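PDB 4ZQU: CdiI toxin from Salmonella enterica subsp. enterica serovar Rubislaw str. ATCC 10717, which neutralises the toxic activity of its cognate CdiA toxin, as the immunity component of a bacterial contact-dependent growth inhibition system. Local coordinates for residues B[21-26]-B[35-40]; B[25-30]-B[61-66]; B[29-34]-B[82-87]. One frame throughout, in Å; residues are numbered along the deposited sequence.

Contact 1: residues B[21-26]-B[35-40]; sequences VDTYSG and LGVQHL
Gln38 lies alongside Asp22 in a non-hydrogen-bonded pair, both side chains pointing the same way, and its CB, CG, CD and NE2 all lie near one carboxylate oxygen. CB sits 3.3 Å from Asp22 OD2, and CG, anti to the backbone N (chi1 176°), stays equally near; the chain runs on extended to the amide. CD is a little farther off, before NE2 closes on OD2 at 3.0 Å. OD2 lies in the amide plane of Gln38 and takes the N-H on its syn lone pair, although carboxylate and amide planes stand 85° apart. Asp22 OD1 is held by the indole NE1 of Trp97, so both oxygens are engaged and the carboxylate is fixed in rotation. These strands, 19-26 and 30-41, form an antiparallel hairpin. Val21 and His39 make a hydrogen-bonded pair, with Val21 N to His39 O at 3.0 Å and His39 N to Val21 O at 2.8 Å. Farther along, Thr23 N bonds to Val37 O (3.0 Å), while Val37 N makes a weak bond to Thr23 OG1 at 3.2 Å, the same hydroxyl being bonded to Ala57 O. Opposite Thr23 CB, Gly36 CA packs at 3.6 Å, a closeness that its lack of a side chain permits.

Contact 2: residues B[25-30]-B[61-66]; sequences SGYRSN and SRFVLP
Tyr27 meets Leu65 and Phe63 in the densest part of this contact. Leu65 CD1 stands over the centre of one face of the tyrosine ring, 3.9 Å from its centroid, in a CH-pi contact, and its sister methyl CD2 comes to 3.5 Å from Tyr27 CG. Phe63 approaches obliquely: its ring plane is inclined by 21° to that of Tyr27 but slid well aside, so that overlap is slight and CZ touches Tyr27 CE1 at 3.4 Å. Phe63 also pairs edge-to-face with His75, and Tyr27 OH makes a weak hydrogen bond to His75 N.

At the other end the contact thins out. Ser61 and Arg62 are partly exposed, and the hydroxyls of Ser25 and Ser61 lie 3.9 Å apart, OG to OG, that of Ser61 being bonded to Tyr24 O. What holds this side is polar: Arg62 N donates to Ser25 OG (2.9 Å), and the guanidinium makes salt bridges with Asp81 and Asp33. Between the two regions a single backbone bridge joins strand 19-26 to the chain leading into strand 64-65. Gly26 N bonds to Arg62 O at 3.0 Å, and Val64 N reaches Gly26 O at 2.8 Å from above the carbonyl plane.

Ser25 OG is bonded to Asp33 OD2 as well; the hydroxyl therefore probably gives its proton to the carboxylate while accepting from Arg62 N, which would link the backbone of Arg62 to the same aspartate that its guanidinium grips.

Contact 3: residues B[29-34]-B[82-87]; sequences SNQLDP and LDLYDS
Leu84 thrusts its CD1 methyl into the bend of the chain from Leu32 to Pro34. The side chain crosses that of Asp33 at about a right angle and that of Pro34 obliquely; CD1 lies 3.5 Å from Pro34 CD, 3.7 Å from Leu32 O and 4.0 Å from Asp33 CA. A chi1 of 176° sets CG anti to the backbone N, which brings CD1 up to the strand, and CD1 makes the close contacts of Leu84. The carboxylate of Asp33, already engaged by Arg62 and Ser25, also takes the backbone N-H of Leu35 on OD1.

The short helix 82-85 is thereby set against the start of strand 30-41, just before Asp86 caps helix 87-105 through a bond from Arg89 N to its OD2. Asn30 and Gln31 also pair antiparallel with a strand of the CdiA-CT toxin chain, so the immunity sheet continues into its partner by beta-augmentation, and the helical turn packs right beside that junction.

Gln31 crosses Tyr85 obliquely, amide and ring planes 69° apart. Its first torsion of 61° places CG between the backbone N and the carbonyl carbon, from where an extended chain carries the amide to the ring and close to Leu84, whose O is bonded to Arg93 NH1. Ser29 OG approaches the same ring at its edge, 4.1 Å from CE2. A water bonded to Ser29 OG (3.1 Å) donates a hydrogen bond to Tyr85 OH at 3.3 Å, bridging the two side chains. The phenol itself is bonded to Val64 O, while Ser29 OG also accepts a hydrogen bond from Arg29 NH1 of the toxin chain, and that arginine packs on Gln31 and Tyr85.

Contacts 1 and 3 bring in strand 30-41, and contacts 1 and 2 strand 19-26; these neighbouring strands form one hairpin of the antiparallel sheet. The centres of contacts 2 and 3 are about 8 Å apart, and each lies about 12 Å from that of contact 1. Contacts 1 and 2 share Ser25 and Gly26, while contacts 2 and 3 share Ser29 and Asn30. Along the chain the hairpin comes first, then segment 61-66, then 82-87, so two later segments fold back on the turn and the strand ends beside it. Leu35 packing on Arg62 joins contacts 1 and 2, and a Ser25-Gln31 backbone bond joins contacts 1 and 3, beside the edge where the toxin strand extends the sheet.

Contact 1: residues B[21-26]-B[35-40]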
ATOM      1  N   VAL B  21     -10.060 -10.845  10.722  1.00 34.20           N
ATOM      2  CA  VAL B  21      -9.507  -9.596  11.237  1.00 31.58           C
ATOM      3  C   VAL B  21      -8.069  -9.785  11.714  1.00 31.74           C
ATOM      4  O   VAL B  21      -7.804 -10.585  12.611  1.00 31.02           O
ATOM      5  CB  VAL B  21     -10.352  -9.036  12.396  1.00 30.05           C
ATOM      6  CG1 VAL B  21      -9.767  -7.723  12.889  1.00 29.35           C
ATOM      7  CG2 VAL B  21     -11.798  -8.852  11.962  1.00 27.74           C
ATOM      8  N   ASP B  22      -7.148  -9.042  11.105  1.00 32.07           N
ATOM      9  CA  ASP B  22      -5.731  -9.105  11.459  1.00 33.06           C
ATOM     10  C   ASP B  22      -5.219  -7.773  11.986  1.00 31.64           C
ATOM     11  O   ASP B  22      -5.688  -6.715  11.577  1.00 31.69           O
ATOM     12  CB  ASP B  22      -4.882  -9.515  10.252  1.00 32.22           C
ATOM     13  CG  ASP B  22      -5.055 -10.964   9.880  1.00 31.62           C
ATOM     14  OD1 ASP B  22      -5.828 -11.240   8.940  1.00 33.75           O
ATOM     15  OD2 ASP B  22      -4.413 -11.824  10.519  1.00 30.26           O
ATOM     16  N   THR B  23      -4.242  -7.835  12.881  1.00 30.39           N
ATOM     17  CA  THR B  23      -3.555  -6.641  13.347  1.00 27.61           C
ATOM     18  C   THR B  23      -2.574  -6.132  12.293  1.00 26.19           C
ATOM     19  O   THR B  23      -1.748  -6.890  11.786  1.00 27.59           O
ATOM     20  CB  THR B  23      -2.788  -6.908  14.655  1.00 27.60           C
ATOM     21  OG1 THR B  23      -3.713  -7.205  15.705  1.00 28.74           O
ATOM     22  CG2 THR B  23      -1.961  -5.700  15.044  1.00 26.40           C
ATOM     23  N   TYR B  24      -2.685  -4.852  11.953  1.00 24.94           N
ATOM     24  CA  TYR B  24      -1.698  -4.187  11.111  1.00 24.23           C
ATOM     25  C   TYR B  24      -0.924  -3.182  11.946  1.00 25.22           C
ATOM     26  O   TYR B  24      -1.448  -2.640  12.917  1.00 21.05           O
ATOM     27  CB  TYR B  24      -2.355  -3.477   9.927  1.00 23.47           C
ATOM     28  CG  TYR B  24      -2.542  -4.338   8.703  1.00 24.35           C
ATOM     29  CD1 TYR B  24      -2.706  -5.710   8.809  1.00 26.35           C
ATOM     30  CD2 TYR B  24      -2.548  -3.775   7.434  1.00 24.68           C
ATOM     31  CE1 TYR B  24      -2.875  -6.496   7.685  1.00 27.10           C
ATOM     32  CE2 TYR B  24      -2.708  -4.548   6.307  1.00 24.70           C
ATOM     33  CZ  TYR B  24      -2.875  -5.908   6.437  1.00 26.35           C
ATOM     34  OH  TYR B  24      -3.044  -6.684   5.314  1.00 28.27           O
ATOM     35  N   SER B  25       0.321  -2.932  11.565  1.00 25.67           N
ATOM     36  CA  SER B  25       1.160  -2.010  12.312  1.00 24.55           C
ATOM     37  C   SER B  25       1.955  -1.125  11.372  1.00 23.20           C
ATOM     38  O   SER B  25       2.210  -1.495  10.229  1.00 24.15           O
ATOM     39  CB  SER B  25       2.106  -2.776  13.236  1.00 26.22           C
ATOM     40  OG  SER B  25       1.385  -3.539  14.185  1.00 28.04           O
ATOM     41  N   GLY B  26       2.344   0.047  11.854  1.00 23.01           N
ATOM     42  CA  GLY B  26       3.167   0.932  11.057  1.00 23.27           C
ATOM     43  C   GLY B  26       3.269   2.347  11.582  1.00 24.79           C
ATOM     44  O   GLY B  26       3.342   2.582  12.785  1.00 28.22           O
ATOM     45  N   LEU B  35       3.578 -10.125  14.843  1.00 31.92           N
ATOM     46  CA  LEU B  35       3.453 -10.157  16.295  1.00 30.52           C
ATOM     47  C   LEU B  35       2.035  -9.799  16.722  1.00 31.82           C
ATOM     48  O   LEU B  35       1.695  -9.867  17.904  1.00 34.22           O
ATOM     49  CB  LEU B  35       4.455  -9.202  16.938  1.00 26.81           C
ATOM     50  CG  LEU B  35       5.901  -9.345  16.465  1.00 26.15           C
ATOM     51  CD1 LEU B  35       6.794  -8.380  17.221  1.00 26.97           C
ATOM     52  CD2 LEU B  35       6.388 -10.779  16.627  1.00 25.82           C
ATOM     53  N   GLY B  36       1.212  -9.415  15.750  1.00 29.04           N
ATOM     54  CA  GLY B  36      -0.168  -9.052  16.012  1.00 28.88           C
ATOM     55  C   GLY B  36      -1.052 -10.275  16.157  1.00 32.15           C
ATOM     56  O   GLY B  36      -0.565 -11.406  16.118  1.00 32.72           O
ATOM     57  N   VAL B  37      -2.354 -10.054  16.320  1.00 32.79           N
ATOM     58  CA  VAL B  37      -3.291 -11.159  16.498  1.00 34.05           C
ATOM     59  C   VAL B  37      -4.276 -11.274  15.338  1.00 35.95           C
ATOM     60  O   VAL B  37      -4.545 -10.301  14.628  1.00 37.49           O
ATOM     61  CB  VAL B  37      -4.084 -11.018  17.811  1.00 31.97           C
ATOM     62  CG1 VAL B  37      -3.138 -10.964  18.992  1.00 30.11           C
ATOM     63  CG2 VAL B  37      -4.962  -9.779  17.772  1.00 31.69           C
ATOM     64  N   GLN B  38      -4.807 -12.479  15.154  1.00 43.24           N
ATOM     65  CA  GLN B  38      -5.798 -12.735  14.119  1.00 35.90           C
ATOM     66  C   GLN B  38      -7.074 -13.310  14.715  1.00 46.89           C
ATOM     67  O   GLN B  38      -7.028 -14.194  15.571  1.00 48.84           O
ATOM     68  CB  GLN B  38      -5.244 -13.693  13.064  1.00 38.81           C
ATOM     69  CG  GLN B  38      -6.260 -14.065  12.001  1.00 36.90           C
ATOM     70  CD  GLN B  38      -5.754 -15.123  11.050  1.00 39.97           C
ATOM     71  OE1 GLN B  38      -6.196 -16.271  11.088  1.00 45.11           O
ATOM     72  NE2 GLN B  38      -4.823 -14.744  10.186  1.00 39.96           N
ATOM     73  N   HIS B  39      -8.216 -12.802  14.261  1.00 47.31           N
ATOM     74  CA  HIS B  39      -9.505 -13.331  14.684  1.00 47.25           C
ATOM     75  C   HIS B  39     -10.308 -13.817  13.484  1.00 50.10           C
ATOM     76  O   HIS B  39     -10.706 -13.026  12.628  1.00 46.91           O
ATOM     77  CB  HIS B  39     -10.298 -12.276  15.460  1.00 42.82           C
ATOM     78  CG  HIS B  39      -9.644 -11.847  16.737  1.00 43.64           C
ATOM     79  ND1 HIS B  39      -9.438 -12.708  17.793  1.00 46.96           N
ATOM     80  CD2 HIS B  39      -9.153 -10.647  17.127  1.00 42.55           C
ATOM     81  CE1 HIS B  39      -8.843 -12.056  18.779  1.00 45.85           C
ATOM     82  NE2 HIS B  39      -8.660 -10.806  18.400  1.00 43.25           N
ATOM     83  N   LEU B  40     -10.524 -15.128  13.421  1.00 55.57           N
ATOM     84  CA  LEU B  40     -11.361 -15.727  12.387  1.00 56.58           C
ATOM     85  C   LEU B  40     -12.772 -15.939  12.914  1.00 59.74           C
ATOM     86  O   LEU B  40     -12.961 -16.264  14.087  1.00 62.27           O
ATOM     87  CB  LEU B  40     -10.769 -17.055  11.908  1.00 55.72           C
ATOM     88  CG  LEU B  40      -9.550 -16.976  10.990  1.00 53.23           C
ATOM     89  CD1 LEU B  40      -8.981 -18.360  10.740  1.00 56.43           C
ATOM     90  CD2 LEU B  40      -9.920 -16.311   9.680  1.00 50.75           C
TER

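Contact 2: residues B[25-30]-B[61-66]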
ATOM      1  N   SER B  25       0.321  -2.932  11.565  1.00 25.67           N
ATOM      2  CA  SER B  25       1.160  -2.010  12.312  1.00 24.55           C
ATOM      3  C   SER B  25       1.955  -1.125  11.372  1.00 23.20           C
ATOM      4  O   SER B  25       2.210  -1.495  10.229  1.00 24.15           O
ATOM      5  CB  SER B  25       2.106  -2.776  13.236  1.00 26.22           C
ATOM      6  OG  SER B  25       1.385  -3.539  14.185  1.00 28.04           O
ATOM      7  N   GLY B  26       2.344   0.047  11.854  1.00 23.01           N
ATOM      8  CA  GLY B  26       3.167   0.932  11.057  1.00 23.27           C
ATOM      9  C   GLY B  26       3.269   2.347  11.582  1.00 24.79           C
ATOM     10  O   GLY B  26       3.342   2.582  12.785  1.00 28.22           O
ATOM     11  N   TYR B  27       3.264   3.292  10.651  1.00 23.41           N
ATOM     12  CA  TYR B  27       3.513   4.691  10.945  1.00 21.65           C
ATOM     13  C   TYR B  27       2.697   5.522   9.974  1.00 28.88           C
ATOM     14  O   TYR B  27       1.721   6.168  10.350  1.00 29.17           O
ATOM     15  CB  TYR B  27       5.002   4.996  10.813  1.00 22.27           C
ATOM     16  CG  TYR B  27       5.434   6.360  11.295  1.00 25.96           C
ATOM     17  CD1 TYR B  27       5.663   6.601  12.641  1.00 26.85           C
ATOM     18  CD2 TYR B  27       5.646   7.401  10.398  1.00 27.35           C
ATOM     19  CE1 TYR B  27       6.077   7.841  13.084  1.00 28.63           C
ATOM     20  CE2 TYR B  27       6.057   8.647  10.833  1.00 27.38           C
ATOM     21  CZ  TYR B  27       6.271   8.862  12.176  1.00 29.61           C
ATOM     22  OH  TYR B  27       6.681  10.101  12.615  1.00 32.59           O
ATOM     23  N   ARG B  28       3.109   5.492   8.713  1.00 31.44           N
ATOM     24  CA  ARG B  28       2.296   6.024   7.632  1.00 31.82           C
ATOM     25  C   ARG B  28       1.590   4.856   6.954  1.00 32.66           C
ATOM     26  O   ARG B  28       0.368   4.721   7.046  1.00 34.17           O
ATOM     27  CB  ARG B  28       3.146   6.819   6.641  1.00 31.42           C
ATOM     28  CG  ARG B  28       3.617   8.153   7.198  1.00 33.11           C
ATOM     29  CD  ARG B  28       4.266   9.020   6.135  1.00 34.50           C
ATOM     30  NE  ARG B  28       4.510  10.381   6.613  1.00 34.87           N
ATOM     31  CZ  ARG B  28       3.708  11.416   6.381  1.00 33.23           C
ATOM     32  NH1 ARG B  28       2.601  11.261   5.668  1.00 31.48           N
ATOM     33  NH2 ARG B  28       4.016  12.615   6.860  1.00 34.68           N
ATOM     34  N   SER B  29       2.363   4.003   6.291  1.00 30.25           N
ATOM     35  CA  SER B  29       1.834   2.738   5.799  1.00 27.59           C
ATOM     36  C   SER B  29       1.576   1.807   6.977  1.00 27.30           C
ATOM     37  O   SER B  29       2.180   1.956   8.040  1.00 27.42           O
ATOM     38  CB  SER B  29       2.801   2.086   4.808  1.00 27.09           C
ATOM     39  OG  SER B  29       4.019   1.729   5.442  1.00 26.44           O
ATOM     40  N   ASN B  30       0.671   0.855   6.793  1.00 27.30           N
ATOM     41  CA  ASN B  30       0.427  -0.165   7.806  1.00 28.50           C
ATOM     42  C   ASN B  30       0.326  -1.536   7.155  1.00 28.85           C
ATOM     43  O   ASN B  30      -0.210  -1.671   6.056  1.00 29.34           O
ATOM     44  CB  ASN B  30      -0.837   0.155   8.604  1.00 29.28           C
ATOM     45  CG  ASN B  30      -2.069   0.261   7.729  1.00 29.44           C
ATOM     46  OD1 ASN B  30      -2.837  -0.691   7.598  1.00 31.24           O
ATOM     47  ND2 ASN B  30      -2.265   1.427   7.123  1.00 27.36           N
ATOM     48  N   SER B  61      -1.713  -3.436  17.849  1.00 35.57           N
ATOM     49  CA  SER B  61      -1.068  -2.683  16.784  1.00 32.97           C
ATOM     50  C   SER B  61       0.123  -1.901  17.312  1.00 30.74           C
ATOM     51  O   SER B  61       0.097  -1.386  18.431  1.00 30.05           O
ATOM     52  CB  SER B  61      -2.065  -1.738  16.114  1.00 34.76           C
ATOM     53  OG  SER B  61      -1.461  -1.044  15.038  1.00 32.17           O
ATOM     54  N   ARG B  62       1.168  -1.817  16.496  1.00 29.51           N
ATOM     55  CA  ARG B  62       2.380  -1.109  16.875  1.00 28.66           C
ATOM     56  C   ARG B  62       2.576   0.168  16.067  1.00 26.05           C
ATOM     57  O   ARG B  62       2.314   0.207  14.867  1.00 24.94           O
ATOM     58  CB  ARG B  62       3.600  -2.014  16.705  1.00 30.30           C
ATOM     59  CG  ARG B  62       3.673  -3.151  17.702  1.00 29.61           C
ATOM     60  CD  ARG B  62       4.950  -3.940  17.516  1.00 28.51           C
ATOM     61  NE  ARG B  62       4.931  -4.729  16.289  1.00 29.02           N
ATOM     62  CZ  ARG B  62       6.021  -5.123  15.638  1.00 30.45           C
ATOM     63  NH1 ARG B  62       7.223  -4.789  16.093  1.00 29.15           N
ATOM     64  NH2 ARG B  62       5.911  -5.844  14.531  1.00 31.39           N
ATOM     65  N   PHE B  63       3.034   1.211  16.750  1.00 28.54           N
ATOM     66  CA  PHE B  63       3.393   2.471  16.119  1.00 29.18           C
ATOM     67  C   PHE B  63       4.899   2.462  15.878  1.00 29.20           C
ATOM     68  O   PHE B  63       5.680   2.819  16.759  1.00 31.10           O
ATOM     69  CB  PHE B  63       2.969   3.645  17.001  1.00 28.30           C
ATOM     70  CG  PHE B  63       3.106   4.982  16.345  1.00 27.62           C
ATOM     71  CD1 PHE B  63       2.526   5.224  15.114  1.00 28.22           C
ATOM     72  CD2 PHE B  63       3.794   6.005  16.972  1.00 29.38           C
ATOM     73  CE1 PHE B  63       2.646   6.460  14.511  1.00 29.44           C
ATOM     74  CE2 PHE B  63       3.915   7.245  16.375  1.00 30.24           C
ATOM     75  CZ  PHE B  63       3.340   7.473  15.144  1.00 29.65           C
ATOM     76  N   VAL B  64       5.300   2.046  14.683  1.00 28.72           N
ATOM     77  CA  VAL B  64       6.668   1.593  14.467  1.00 29.94           C
ATOM     78  C   VAL B  64       7.241   2.024  13.111  1.00 30.65           C
ATOM     79  O   VAL B  64       6.519   2.119  12.120  1.00 32.16           O
ATOM     80  CB  VAL B  64       6.727   0.044  14.615  1.00 25.90           C
ATOM     81  CG1 VAL B  64       5.659  -0.619  13.755  1.00 23.17           C
ATOM     82  CG2 VAL B  64       8.114  -0.512  14.306  1.00 23.17           C
ATOM     83  N   LEU B  65       8.541   2.309  13.091  1.00 30.17           N
ATOM     84  CA  LEU B  65       9.278   2.622  11.867  1.00 27.51           C
ATOM     85  C   LEU B  65      10.362   1.569  11.617  1.00 26.30           C
ATOM     86  O   LEU B  65      10.705   0.818  12.527  1.00 25.39           O
ATOM     87  CB  LEU B  65       9.894   4.019  11.964  1.00 26.32           C
ATOM     88  CG  LEU B  65       8.943   5.167  11.639  1.00 24.14           C
ATOM     89  CD1 LEU B  65       9.588   6.497  11.971  1.00 25.25           C
ATOM     90  CD2 LEU B  65       8.543   5.110  10.174  1.00 21.37           C
ATOM     91  N   PRO B  66      10.897   1.498  10.381  1.00 26.72           N
ATOM     92  CA  PRO B  66      11.934   0.494  10.099  1.00 26.20           C
ATOM     93  C   PRO B  66      13.168   0.632  10.986  1.00 28.73           C
ATOM     94  O   PRO B  66      13.665  -0.360  11.521  1.00 27.84           O
ATOM     95  CB  PRO B  66      12.298   0.767   8.637  1.00 24.64           C
ATOM     96  CG  PRO B  66      11.092   1.403   8.059  1.00 24.23           C
ATOM     97  CD  PRO B  66      10.492   2.221   9.161  1.00 24.75           C
TER

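Contact 3: residues B[29-34]-B[82-87]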
ATOM      1  N   SER B  29       2.363   4.003   6.291  1.00 30.25           N
ATOM      2  CA  SER B  29       1.834   2.738   5.799  1.00 27.59           C
ATOM      3  C   SER B  29       1.576   1.807   6.977  1.00 27.30           C
ATOM      4  O   SER B  29       2.180   1.956   8.040  1.00 27.42           O
ATOM      5  CB  SER B  29       2.801   2.086   4.808  1.00 27.09           C
ATOM      6  OG  SER B  29       4.019   1.729   5.442  1.00 26.44           O
ATOM      7  N   ASN B  30       0.671   0.855   6.793  1.00 27.30           N
ATOM      8  CA  ASN B  30       0.427  -0.165   7.806  1.00 28.50           C
ATOM      9  C   ASN B  30       0.326  -1.536   7.155  1.00 28.85           C
ATOM     10  O   ASN B  30      -0.210  -1.671   6.056  1.00 29.34           O
ATOM     11  CB  ASN B  30      -0.837   0.155   8.604  1.00 29.28           C
ATOM     12  CG  ASN B  30      -2.069   0.261   7.729  1.00 29.44           C
ATOM     13  OD1 ASN B  30      -2.837  -0.691   7.598  1.00 31.24           O
ATOM     14  ND2 ASN B  30      -2.265   1.427   7.123  1.00 27.36           N
ATOM     15  N   GLN B  31       0.850  -2.553   7.826  1.00 29.03           N
ATOM     16  CA  GLN B  31       0.940  -3.871   7.216  1.00 28.34           C
ATOM     17  C   GLN B  31       0.795  -5.005   8.222  1.00 29.50           C
ATOM     18  O   GLN B  31       0.939  -4.802   9.429  1.00 31.54           O
ATOM     19  CB  GLN B  31       2.269  -4.010   6.480  1.00 29.20           C
ATOM     20  CG  GLN B  31       3.488  -3.872   7.371  1.00 29.74           C
ATOM     21  CD  GLN B  31       4.771  -3.822   6.575  1.00 30.46           C
ATOM     22  OE1 GLN B  31       5.379  -4.852   6.289  1.00 29.62           O
ATOM     23  NE2 GLN B  31       5.188  -2.616   6.203  1.00 31.41           N
ATOM     24  N   LEU B  32       0.516  -6.198   7.701  1.00 27.22           N
ATOM     25  CA  LEU B  32       0.359  -7.403   8.508  1.00 26.50           C
ATOM     26  C   LEU B  32       1.487  -7.563   9.518  1.00 26.06           C
ATOM     27  O   LEU B  32       2.654  -7.703   9.148  1.00 29.15           O
ATOM     28  CB  LEU B  32       0.284  -8.634   7.604  1.00 25.62           C
ATOM     29  CG  LEU B  32       0.017  -9.975   8.288  1.00 25.32           C
ATOM     30  CD1 LEU B  32      -1.347  -9.962   8.958  1.00 27.48           C
ATOM     31  CD2 LEU B  32       0.122 -11.113   7.285  1.00 24.82           C
ATOM     32  N   ASP B  33       1.124  -7.519  10.794  1.00 23.77           N
ATOM     33  CA  ASP B  33       2.081  -7.633  11.887  1.00 26.00           C
ATOM     34  C   ASP B  33       2.204  -9.084  12.348  1.00 28.81           C
ATOM     35  O   ASP B  33       1.249  -9.649  12.876  1.00 30.32           O
ATOM     36  CB  ASP B  33       1.646  -6.737  13.052  1.00 27.53           C
ATOM     37  CG  ASP B  33       2.718  -6.578  14.114  1.00 28.79           C
ATOM     38  OD1 ASP B  33       3.715  -7.325  14.097  1.00 28.95           O
ATOM     39  OD2 ASP B  33       2.552  -5.700  14.985  1.00 32.27           O
ATOM     40  N   PRO B  34       3.387  -9.693  12.156  1.00 30.40           N
ATOM     41  CA  PRO B  34       3.616 -11.074  12.596  1.00 30.55           C
ATOM     42  C   PRO B  34       3.528 -11.234  14.113  1.00 31.23           C
ATOM     43  O   PRO B  34       3.415 -12.354  14.603  1.00 31.08           O
ATOM     44  CB  PRO B  34       5.036 -11.371  12.100  1.00 29.66           C
ATOM     45  CG  PRO B  34       5.673 -10.033  11.939  1.00 29.45           C
ATOM     46  CD  PRO B  34       4.571  -9.128  11.487  1.00 29.08           C
ATOM     47  N   LEU B  82      12.976  -3.566  12.073  1.00 32.20           N
ATOM     48  CA  LEU B  82      13.455  -3.676  10.702  1.00 32.07           C
ATOM     49  C   LEU B  82      12.853  -4.867   9.956  1.00 33.52           C
ATOM     50  O   LEU B  82      12.597  -4.787   8.754  1.00 36.15           O
ATOM     51  CB  LEU B  82      14.978  -3.774  10.684  1.00 32.00           C
ATOM     52  CG  LEU B  82      15.607  -3.492   9.322  1.00 32.68           C
ATOM     53  CD1 LEU B  82      15.456  -2.017   8.959  1.00 31.76           C
ATOM     54  CD2 LEU B  82      17.068  -3.916   9.313  1.00 35.26           C
ATOM     55  N   ASP B  83      12.635  -5.966  10.670  1.00 31.81           N
ATOM     56  CA  ASP B  83      12.129  -7.196  10.064  1.00 32.99           C
ATOM     57  C   ASP B  83      10.669  -7.094   9.631  1.00 32.97           C
ATOM     58  O   ASP B  83      10.236  -7.799   8.714  1.00 34.68           O
ATOM     59  CB  ASP B  83      12.292  -8.367  11.033  1.00 35.33           C
ATOM     60  CG  ASP B  83      13.737  -8.779  11.208  1.00 41.52           C
ATOM     61  OD1 ASP B  83      14.529  -8.619  10.254  1.00 42.26           O
ATOM     62  OD2 ASP B  83      14.082  -9.258  12.306  1.00 46.13           O
ATOM     63  N   LEU B  84       9.904  -6.248  10.314  1.00 29.65           N
ATOM     64  CA  LEU B  84       8.526  -5.995   9.924  1.00 27.82           C
ATOM     65  C   LEU B  84       8.483  -5.403   8.521  1.00 27.37           C
ATOM     66  O   LEU B  84       7.740  -5.869   7.654  1.00 25.62           O
ATOM     67  CB  LEU B  84       7.846  -5.053  10.919  1.00 26.27           C
ATOM     68  CG  LEU B  84       6.418  -4.618  10.574  1.00 24.99           C
ATOM     69  CD1 LEU B  84       5.452  -5.784  10.690  1.00 23.87           C
ATOM     70  CD2 LEU B  84       5.965  -3.450  11.438  1.00 23.06           C
ATOM     71  N   TYR B  85       9.313  -4.387   8.305  1.00 28.03           N
ATOM     72  CA  TYR B  85       9.325  -3.631   7.059  1.00 26.68           C
ATOM     73  C   TYR B  85      10.122  -4.295   5.934  1.00 27.89           C
ATOM     74  O   TYR B  85      10.011  -3.884   4.776  1.00 26.61           O
ATOM     75  CB  TYR B  85       9.875  -2.228   7.315  1.00 24.97           C
ATOM     76  CG  TYR B  85       8.881  -1.291   7.963  1.00 26.53           C
ATOM     77  CD1 TYR B  85       8.836  -1.133   9.344  1.00 26.91           C
ATOM     78  CD2 TYR B  85       7.986  -0.560   7.192  1.00 25.74           C
ATOM     79  CE1 TYR B  85       7.926  -0.273   9.936  1.00 25.73           C
ATOM     80  CE2 TYR B  85       7.074   0.298   7.775  1.00 26.81           C
ATOM     81  CZ  TYR B  85       7.049   0.440   9.146  1.00 25.70           C
ATOM     82  OH  TYR B  85       6.142   1.298   9.724  1.00 25.35           O
ATOM     83  N   ASP B  86      10.918  -5.310   6.270  1.00 27.94           N
ATOM     84  CA  ASP B  86      11.741  -6.009   5.279  1.00 27.40           C
ATOM     85  C   ASP B  86      10.888  -6.642   4.181  1.00 28.60           C
ATOM     86  O   ASP B  86       9.956  -7.389   4.467  1.00 30.66           O
ATOM     87  CB  ASP B  86      12.605  -7.078   5.950  1.00 26.59           C
ATOM     88  CG  ASP B  86      13.426  -7.873   4.949  1.00 27.93           C
ATOM     89  OD1 ASP B  86      14.483  -7.374   4.510  1.00 28.18           O
ATOM     90  OD2 ASP B  86      13.010  -8.993   4.594  1.00 30.05           O
ATOM     91  N   SER B  87      11.223  -6.343   2.928  1.00 30.26           N
ATOM     92  CA  SER B  87      10.387  -6.709   1.786  1.00 32.93           C
ATOM     93  C   SER B  87      10.271  -8.214   1.571  1.00 35.12           C
ATOM     94  O   SER B  87       9.244  -8.701   1.097  1.00 37.56           O
ATOM     95  CB  SER B  87      10.919  -6.057   0.508  1.00 36.25           C
ATOM     96  OG  SER B  87      12.236  -6.494   0.218  1.00 42.13           O
TER
HETATM   97  O   HOH W   1       4.979   3.605   7.745  1.00 31.28           O